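N-acetylglucosamine-specific lectin (Saxidomus purpuratus, PDB 6A7T) probably binds carbohydrates bearing N-acetylated amino sugars through a C-type lectin domain that recognises its sugar without calcium. Local coordinates at residues 73-76 with 77-81; 107-110 with 111-114. One frame throughout, in Å; residues are numbered along the deposited sequence. Where two conformers were deposited one is given.

Interaction 1: residues 73-76 with 77-81; sequences DFIR and GILSG
A chi1 of 162° turns the ring of Phe74 away from its own backbone N and to a meeting with Ile78, one turn on; Ile78 in turn sets CG1 beside its own backbone N (chi1 -58°), from where it reaches over one face of that ring. The approach is a CH-pi contact displaced toward the rim: CG1 of Ile78 stands 4.2 Å from the centroid of the Phe74 ring, and its nearest ring atom is CZ of Phe74, at 3.9 Å. A quarter turn round the helix, Ile75 and Leu79 lie side by side and point the same way, the branch CG2 of Ile75 meeting CD1 of Leu79 at 3.7 Å.

All of this belongs to the last turns of helix 69-80, one of the two helices of the C-type lectin fold, and the i to i+4 bonding is intact for the donors Gly77 to Ser80. The straightest of the four bonds across 73-76 and 77-81 runs from Leu79 N to Ile75 O, 2.9 Å long with an N-H...O angle of 170°. Near the end of the helix, Arg76 O accepts from Ser80 N at 2.8 Å; in one of the two conformers of Ser80, its OG also reaches Arg76 O (2.7 Å), from the opposite face of the carbonyl plane.

The buried Ile75 and Leu79 face Tyr128 of strand 125-131, whereas Phe74 and Ile78 rest on Phe42 of strand 38-47, and Phe74 also stacks on Phe35. On the polar side, Arg76 brings NH1 to within 3.2 Å of Asp73 OD1, which meets the guanidinium at its edge and in its plane. NH2 of the same group forms a salt bridge with Asp72 and a hydrogen bond to Trp136 O, fastening the helix to strand 134-141.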
loop_
_atom_site.group_PDB
_atom_site.type_symbol
_atom_site.label_atom_id
_atom_site.label_comp_id
_atom_site.label_asym_id
_atom_site.label_seq_id
_atom_site.Cartn_x
_atom_site.Cartn_y
_atom_site.Cartn_z
ATOM N N ASP B 73 -13.011 4.163 -8.679
ATOM C CA ASP B 73 -14.319 4.018 -9.372
ATOM C C ASP B 73 -15.468 4.724 -8.630
ATOM O O ASP B 73 -16.305 5.381 -9.287
ATOM C CB ASP B 73 -14.647 2.543 -9.575
ATOM C CG ASP B 73 -13.822 1.871 -10.660
ATOM O OD1 ASP B 73 -13.213 2.576 -11.480
ATOM O OD2 ASP B 73 -13.768 0.638 -10.634
ATOM N N PHE B 74 -15.501 4.605 -7.298
ATOM C CA PHE B 74 -16.486 5.261 -6.492
ATOM C C PHE B 74 -16.410 6.768 -6.746
ATOM O O PHE B 74 -17.414 7.442 -6.867
ATOM C CB PHE B 74 -16.312 4.976 -4.996
ATOM C CG PHE B 74 -17.021 5.946 -4.088
ATOM C CD1 PHE B 74 -18.401 5.893 -3.921
ATOM C CD2 PHE B 74 -16.320 6.964 -3.460
ATOM C CE1 PHE B 74 -19.068 6.796 -3.112
ATOM C CE2 PHE B 74 -16.988 7.878 -2.656
ATOM C CZ PHE B 74 -18.351 7.785 -2.467
ATOM N N ILE B 75 -15.193 7.309 -6.745
ATOM C CA ILE B 75 -15.048 8.774 -6.884
ATOM C C ILE B 75 -15.580 9.159 -8.278
ATOM O O ILE B 75 -16.362 10.133 -8.451
ATOM C CB ILE B 75 -13.588 9.205 -6.647
ATOM C CG1 ILE B 75 -13.212 9.086 -5.173
ATOM C CG2 ILE B 75 -13.307 10.595 -7.218
ATOM C CD1 ILE B 75 -11.733 9.100 -4.898
ATOM N N ARG B 76 -15.146 8.433 -9.301
ATOM C CA ARG B 76 -15.585 8.712 -10.700
ATOM C C ARG B 76 -17.115 8.680 -10.800
ATOM O O ARG B 76 -17.721 9.520 -11.500
ATOM C CB ARG B 76 -14.942 7.725 -11.673
ATOM C CG ARG B 76 -15.254 8.006 -13.132
ATOM C CD ARG B 76 -14.378 7.328 -14.161
ATOM N NE ARG B 76 -12.961 7.503 -13.927
ATOM C CZ ARG B 76 -12.196 6.666 -13.227
ATOM N NH1 ARG B 76 -12.673 5.508 -12.753
ATOM N NH2 ARG B 76 -10.971 7.048 -12.963
ATOM N N GLY B 77 -17.742 7.721 -10.124
ATOM C CA GLY B 77 -19.223 7.647 -10.077
ATOM C C GLY B 77 -19.871 8.930 -9.585
ATOM O O GLY B 77 -20.831 9.432 -10.191
ATOM N N ILE B 78 -19.323 9.516 -8.531
ATOM C CA ILE B 78 -19.857 10.738 -7.957
ATOM C C ILE B 78 -19.577 11.897 -8.918
ATOM O O ILE B 78 -20.458 12.765 -9.176
ATOM C CB ILE B 78 -19.298 11.030 -6.546
ATOM C CG1 ILE B 78 -19.567 9.900 -5.549
ATOM C CG2 ILE B 78 -19.797 12.349 -6.018
ATOM C CD1 ILE B 78 -21.048 9.575 -5.389
ATOM N N LEU B 79 -18.314 12.021 -9.379
ATOM C CA LEU B 79 -17.926 13.195 -10.200
ATOM C C LEU B 79 -18.668 13.204 -11.543
ATOM O O LEU B 79 -18.993 14.282 -12.024
ATOM C CB LEU B 79 -16.412 13.196 -10.430
ATOM C CG LEU B 79 -15.576 13.274 -9.159
ATOM C CD1 LEU B 79 -14.109 13.408 -9.483
ATOM C CD2 LEU B 79 -16.005 14.406 -8.224
ATOM N N SER B 80 -18.927 12.017 -12.109
ATOM C CA SER B 80 -19.603 11.944 -13.385
ATOM C C SER B 80 -21.120 12.141 -13.204
ATOM O O SER B 80 -21.811 12.367 -14.176
ATOM C CB SER B 80 -19.259 10.656 -14.091
ATOM O OG SER B 80 -19.734 9.546 -13.342
ATOM N N GLY B 81 -21.605 12.133 -11.969
ATOM C CA GLY B 81 -23.029 12.358 -11.633
ATOM C C GLY B 81 -23.430 13.832 -11.615
ATOM O O GLY B 81 -24.576 14.113 -11.430
#

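Interaction 2: residues 107-110 with 111-114; sequences SPFT and FIGW
Phe109 meets both Ile112 and Trp114 in the loop between strands 100-103 and 125-131, consistent with the long-loop region of C-type lectins. A chi1 of -65° sets the Phe109 ring beside its own backbone N, and the tight part is aliphatic: CD1 of Ile112 comes to 3.6 Å from CB of Phe109. Farther out, CE2 of Phe109 approaches CZ2 of Trp114 at 4.0 Å. The rings meet obliquely, their planes 80° apart and the centroids of the Phe109 ring and the five-membered ring of Trp114 5.9 Å apart.

The polar side is water-mediated. No direct hydrogen bond joins the two halves; one water accepts from Thr110 N at 2.9 Å and donates to Phe111 O at 2.6 Å. OG1 of Thr110 is taken up by the backbone O of Glu67, itself a calcium ligand, and Thr110 also touches Gly35 of the partner chain. Ile112 makes the open side, exposed to solvent despite its methyl contact.

Phe109 and Trp114 continue into a larger cluster. Phe109 meets Trp103 edge-to-face, Trp114 does the same with Tyr101 and Trp138, and each touches Leu126, so the loop lies against strands 100-103, 125-131 and 134-141, while Phe111 packs on Ser69 and Asp72 of helix 69-80.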
loop_
_atom_site.group_PDB
_atom_site.type_symbol
_atom_site.label_atom_id
_atom_site.label_comp_id
_atom_site.label_asym_id
_atom_site.label_seq_id
_atom_site.Cartn_x
_atom_site.Cartn_y
_atom_site.Cartn_z
ATOM N N SER B 107 2.902 8.584 1.730
ATOM C CA SER B 107 2.791 7.242 1.187
ATOM C C SER B 107 2.920 7.281 -0.329
ATOM O O SER B 107 2.296 8.121 -0.979
ATOM C CB SER B 107 1.553 6.546 1.620
ATOM O OG SER B 107 0.389 7.155 1.118
ATOM N N PRO B 108 3.722 6.409 -0.962
ATOM C CA PRO B 108 3.762 6.302 -2.420
ATOM C C PRO B 108 2.445 5.810 -3.018
ATOM O O PRO B 108 1.670 5.112 -2.380
ATOM C CB PRO B 108 4.773 5.190 -2.737
ATOM C CG PRO B 108 5.545 5.024 -1.468
ATOM C CD PRO B 108 4.661 5.460 -0.332
ATOM N N PHE B 109 2.235 6.141 -4.284
ATOM C CA PHE B 109 1.094 5.621 -4.968
ATOM C C PHE B 109 1.178 4.105 -4.974
ATOM O O PHE B 109 2.305 3.553 -5.114
ATOM C CB PHE B 109 1.040 6.121 -6.404
ATOM C CG PHE B 109 0.829 7.604 -6.604
ATOM C CD1 PHE B 109 0.079 8.354 -5.723
ATOM C CD2 PHE B 109 1.412 8.237 -7.697
ATOM C CE1 PHE B 109 -0.111 9.704 -5.936
ATOM C CE2 PHE B 109 1.233 9.595 -7.909
ATOM C CZ PHE B 109 0.464 10.322 -7.025
ATOM N N THR B 110 -0.007 3.487 -4.858
ATOM C CA THR B 110 -0.240 2.082 -5.083
ATOM C C THR B 110 -0.989 1.950 -6.397
ATOM O O THR B 110 -0.424 1.663 -7.435
ATOM C CB THR B 110 -0.940 1.465 -3.861
ATOM O OG1 THR B 110 -2.036 2.252 -3.383
ATOM C CG2 THR B 110 -0.003 1.328 -2.684
ATOM N N PHE B 111 -2.298 2.207 -6.360
ATOM C CA PHE B 111 -3.086 2.394 -7.557
ATOM C C PHE B 111 -2.556 3.629 -8.292
ATOM O O PHE B 111 -2.175 4.568 -7.635
ATOM C CB PHE B 111 -4.553 2.603 -7.176
ATOM C CG PHE B 111 -5.432 3.038 -8.322
ATOM C CD1 PHE B 111 -5.858 2.143 -9.279
ATOM C CD2 PHE B 111 -5.802 4.372 -8.477
ATOM C CE1 PHE B 111 -6.635 2.552 -10.359
ATOM C CE2 PHE B 111 -6.552 4.780 -9.564
ATOM C CZ PHE B 111 -7.004 3.878 -10.488
ATOM N N ILE B 112 -2.430 3.529 -9.626
ATOM C CA ILE B 112 -1.965 4.605 -10.466
ATOM C C ILE B 112 -3.148 5.058 -11.303
ATOM O O ILE B 112 -3.702 4.294 -12.091
ATOM C CB ILE B 112 -0.784 4.178 -11.366
ATOM C CG1 ILE B 112 0.338 3.562 -10.525
ATOM C CG2 ILE B 112 -0.295 5.355 -12.205
ATOM C CD1 ILE B 112 1.127 4.549 -9.692
ATOM N N GLY B 113 -3.560 6.319 -11.105
ATOM C CA GLY B 113 -4.801 6.815 -11.689
ATOM C C GLY B 113 -4.616 7.970 -12.666
ATOM O O GLY B 113 -5.597 8.690 -12.989
ATOM N N TRP B 114 -3.386 8.236 -13.090
ATOM C CA TRP B 114 -3.118 9.321 -14.099
ATOM C C TRP B 114 -3.950 9.120 -15.366
ATOM O O TRP B 114 -4.163 8.007 -15.868
ATOM C CB TRP B 114 -1.653 9.347 -14.507
ATOM C CG TRP B 114 -0.673 9.688 -13.455
ATOM C CD1 TRP B 114 0.234 8.846 -12.884
ATOM C CD2 TRP B 114 -0.501 10.972 -12.860
ATOM N NE1 TRP B 114 1.012 9.542 -12.010
ATOM C CE2 TRP B 114 0.561 10.843 -11.945
ATOM C CE3 TRP B 114 -1.152 12.204 -12.998
ATOM C CZ2 TRP B 114 1.014 11.906 -11.180
ATOM C CZ3 TRP B 114 -0.686 13.252 -12.244
ATOM C CH2 TRP B 114 0.370 13.108 -11.349
HETATM O O HOH W 1 -2.316 5.146 -5.068
#

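Along the chain, interaction 1 comes first, within helix 69-80, and interaction 2 follows in the loop between strands 100-103 and 125-131. They are in series, neither nesting nor crossing, and each is a local contact between side chains three to five residues apart, so neither closes a long loop. Their centres are about 18 Å apart and their nearest atoms about 6 Å apart, without touching. The shared neighbours are strands 125-131 and 134-141: residues 73-81 reach them through Tyr128 and Trp136, residues 107-114 through Leu126 and Trp138. Helix 69-80 provides a second link, since its start meets Phe111. The 107-114 loop lies near Lys118, which binds N-acetylglucosamine when the sugar is present, and interaction 1 near the calcium ion.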